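Local coordinates for protein multisubunit Na+/H+ antiporter, D subunit (Anoxybacillus flavithermus, PDB 6Z16) that is a membrane subunit of a multisubunit antiporter that probably exchanges sodium ions for protons across the cell membrane, at residues D[4-9]-D[70-75]. Residues are numbered along the deposited sequence; the frame is centred on the assembly and turned at random.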
ATOM      1  N   LEU D   4     -19.994 -47.837  -7.091  1.00 56.27           N
ATOM      2  CA  LEU D   4     -21.087 -48.581  -6.466  1.00 59.89           C
ATOM      3  C   LEU D   4     -20.649 -49.234  -5.166  1.00 62.87           C
ATOM      4  O   LEU D   4     -21.428 -49.303  -4.206  1.00 68.90           O
ATOM      5  CB  LEU D   4     -21.596 -49.639  -7.444  1.00 59.43           C
ATOM      6  CG  LEU D   4     -22.723 -50.594  -7.055  1.00 67.58           C
ATOM      7  CD1 LEU D   4     -24.021 -49.869  -6.813  1.00 64.93           C
ATOM      8  CD2 LEU D   4     -22.892 -51.621  -8.145  1.00 99.61           C
ATOM      9  N   LEU D   5     -19.384 -49.649  -5.113  1.00 61.14           N
ATOM     10  CA  LEU D   5     -18.783 -50.236  -3.925  1.00 55.36           C
ATOM     11  C   LEU D   5     -18.797 -49.274  -2.741  1.00 59.23           C
ATOM     12  O   LEU D   5     -18.852 -49.717  -1.590  1.00 55.12           O
ATOM     13  CB  LEU D   5     -17.357 -50.653  -4.274  1.00 44.87           C
ATOM     14  CG  LEU D   5     -16.570 -51.698  -3.506  1.00 58.84           C
ATOM     15  CD1 LEU D   5     -15.531 -52.242  -4.451  1.00 61.42           C
ATOM     16  CD2 LEU D   5     -15.920 -51.146  -2.276  1.00 80.60           C
ATOM     17  N   LEU D   6     -18.750 -47.965  -2.992  1.00 64.91           N
ATOM     18  CA  LEU D   6     -18.817 -47.019  -1.887  1.00 71.70           C
ATOM     19  C   LEU D   6     -20.226 -46.701  -1.444  1.00 65.59           C
ATOM     20  O   LEU D   6     -20.383 -46.049  -0.408  1.00 94.07           O
ATOM     21  CB  LEU D   6     -18.142 -45.699  -2.225  1.00 91.57           C
ATOM     22  CG  LEU D   6     -16.665 -45.607  -1.895  1.00117.06           C
ATOM     23  CD1 LEU D   6     -15.836 -46.224  -2.970  1.00122.67           C
ATOM     24  CD2 LEU D   6     -16.296 -44.181  -1.659  1.00117.58           C
ATOM     25  N   LEU D   7     -21.240 -47.108  -2.200  1.00 56.67           N
ATOM     26  CA  LEU D   7     -22.607 -46.797  -1.797  1.00 59.78           C
ATOM     27  C   LEU D   7     -23.070 -47.438  -0.484  1.00 53.79           C
ATOM     28  O   LEU D   7     -23.930 -46.829   0.170  1.00 49.96           O
ATOM     29  CB  LEU D   7     -23.564 -47.134  -2.948  1.00 62.47           C
ATOM     30  CG  LEU D   7     -23.397 -46.141  -4.100  1.00 53.56           C
ATOM     31  CD1 LEU D   7     -24.251 -46.505  -5.284  1.00 60.21           C
ATOM     32  CD2 LEU D   7     -23.745 -44.749  -3.630  1.00 67.86           C
ATOM     33  N   PRO D   8     -22.578 -48.598  -0.028  1.00 52.40           N
ATOM     34  CA  PRO D   8     -22.815 -48.949   1.381  1.00 57.88           C
ATOM     35  C   PRO D   8     -22.115 -48.057   2.396  1.00 68.36           C
ATOM     36  O   PRO D   8     -22.538 -48.037   3.557  1.00 62.92           O
ATOM     37  CB  PRO D   8     -22.311 -50.389   1.473  1.00 54.62           C
ATOM     38  CG  PRO D   8     -21.509 -50.619   0.265  1.00 53.62           C
ATOM     39  CD  PRO D   8     -22.171 -49.802  -0.777  1.00 47.67           C
ATOM     40  N   ILE D   9     -21.074 -47.323   2.017  1.00 68.67           N
ATOM     41  CA  ILE D   9     -20.344 -46.477   2.950  1.00 62.36           C
ATOM     42  C   ILE D   9     -20.808 -45.027   2.881  1.00 65.55           C
ATOM     43  O   ILE D   9     -21.029 -44.394   3.914  1.00 59.02           O
ATOM     44  CB  ILE D   9     -18.828 -46.590   2.680  1.00 50.76           C
ATOM     45  CG1 ILE D   9     -18.377 -48.045   2.789  1.00 47.69           C
ATOM     46  CG2 ILE D   9     -18.048 -45.759   3.665  1.00 38.42           C
ATOM     47  CD1 ILE D   9     -16.976 -48.288   2.286  1.00 40.79           C
ATOM     48  N   ILE D  70      -5.155 -46.191  -0.726  1.00 33.20           N
ATOM     49  CA  ILE D  70      -6.166 -47.028  -0.097  1.00 31.21           C
ATOM     50  C   ILE D  70      -6.990 -47.703  -1.184  1.00 33.20           C
ATOM     51  O   ILE D  70      -7.473 -47.044  -2.109  1.00 34.98           O
ATOM     52  CB  ILE D  70      -7.045 -46.197   0.850  1.00 30.15           C
ATOM     53  CG1 ILE D  70      -6.193 -45.645   1.991  1.00 34.02           C
ATOM     54  CG2 ILE D  70      -8.174 -47.027   1.395  1.00 18.89           C
ATOM     55  CD1 ILE D  70      -6.907 -44.705   2.905  1.00 52.36           C
ATOM     56  N   THR D  71      -7.124 -49.024  -1.096  1.00 34.22           N
ATOM     57  CA  THR D  71      -7.928 -49.801  -2.030  1.00 35.91           C
ATOM     58  C   THR D  71      -9.088 -50.429  -1.277  1.00 33.05           C
ATOM     59  O   THR D  71      -8.894 -51.010  -0.209  1.00 35.75           O
ATOM     60  CB  THR D  71      -7.116 -50.901  -2.702  1.00 32.54           C
ATOM     61  OG1 THR D  71      -6.742 -51.870  -1.721  1.00 37.70           O
ATOM     62  CG2 THR D  71      -5.867 -50.325  -3.316  1.00 50.52           C
ATOM     63  N   LEU D  72     -10.285 -50.312  -1.832  1.00 34.48           N
ATOM     64  CA  LEU D  72     -11.467 -50.948  -1.282  1.00 38.85           C
ATOM     65  C   LEU D  72     -11.826 -52.145  -2.144  1.00 40.74           C
ATOM     66  O   LEU D  72     -11.917 -52.028  -3.368  1.00 47.07           O
ATOM     67  CB  LEU D  72     -12.629 -49.967  -1.225  1.00 38.52           C
ATOM     68  CG  LEU D  72     -12.493 -48.796  -0.272  1.00 41.38           C
ATOM     69  CD1 LEU D  72     -13.693 -47.908  -0.430  1.00 37.36           C
ATOM     70  CD2 LEU D  72     -12.381 -49.285   1.145  1.00 49.72           C
ATOM     71  N   VAL D  73     -12.010 -53.299  -1.511  1.00 38.08           N
ATOM     72  CA  VAL D  73     -12.265 -54.545  -2.219  1.00 39.38           C
ATOM     73  C   VAL D  73     -13.575 -55.123  -1.720  1.00 42.93           C
ATOM     74  O   VAL D  73     -13.756 -55.314  -0.512  1.00 50.17           O
ATOM     75  CB  VAL D  73     -11.121 -55.557  -2.030  1.00 31.19           C
ATOM     76  CG1 VAL D  73     -11.436 -56.832  -2.756  1.00 22.77           C
ATOM     77  CG2 VAL D  73      -9.828 -54.991  -2.527  1.00 27.68           C
ATOM     78  N   SER D  74     -14.491 -55.390  -2.644  1.00 38.54           N
ATOM     79  CA  SER D  74     -15.714 -56.122  -2.357  1.00 39.41           C
ATOM     80  C   SER D  74     -15.660 -57.434  -3.122  1.00 33.18           C
ATOM     81  O   SER D  74     -15.699 -57.446  -4.360  1.00 29.78           O
ATOM     82  CB  SER D  74     -16.951 -55.317  -2.732  1.00 50.11           C
ATOM     83  OG  SER D  74     -18.122 -56.036  -2.409  1.00 51.93           O
ATOM     84  N   ASP D  75     -15.504 -58.525  -2.381  1.00 38.04           N
ATOM     85  CA  ASP D  75     -15.744 -59.869  -2.869  1.00 40.36           C
ATOM     86  C   ASP D  75     -17.165 -60.269  -2.486  1.00 44.98           C
ATOM     87  O   ASP D  75     -17.956 -59.442  -2.024  1.00 44.27           O
ATOM     88  CB  ASP D  75     -14.684 -60.827  -2.332  1.00 61.24           C
ATOM     89  CG  ASP D  75     -14.512 -60.730  -0.831  1.00 95.05           C
ATOM     90  OD1 ASP D  75     -15.105 -59.824  -0.211  1.00 97.60           O
ATOM     91  OD2 ASP D  75     -13.783 -61.571  -0.266  1.00 96.56           O
TER
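Leu5 and Ser74 are the closest pair of CA atoms, 6.8 Å apart, where the 3-10 segment that runs through Leu6 and leads into helix 7-18 meets strand 71-74 of a two-stranded antiparallel beta-hairpin with strand 57-60. The gap is bridged by apolar packing, in a buried patch at one end of the first predicted transmembrane helix of this Mrp antiporter subunit. Leu5 and Leu72 make up most of it: with CG anti to the backbone N (chi1 -158°), the branch of Leu5 reaches the strand and straddles two residues. Its CD2 lies 3.7 Å from Leu72 CB, CG rests against Ser74 CB at the same distance, and CD1 lies against the strand backbone near Ser74 N and Leu72 O. Leucine suits the site because its forked end can cover both neighbours; an alanine here would probably open a gap beside Leu72 CB and take away the cover that Leu5 gives Ser74 CB. Leu72 points back at the turn, and its CD1 meets both Leu6, whose less well defined side chain crosses it at about a right angle, and Ile9. Phe791 of another antiporter chain packs on Leu6 and Leu72, carrying the apolar cluster across the subunit interface. Ser74 is small enough to admit Leu5, and Asp75 follows it as the N-cap of helix 76-99, salt-bridged to Arg258. From the helical side, Ile9 CD1 reaches Leu72 CD1 at 4.3 Å.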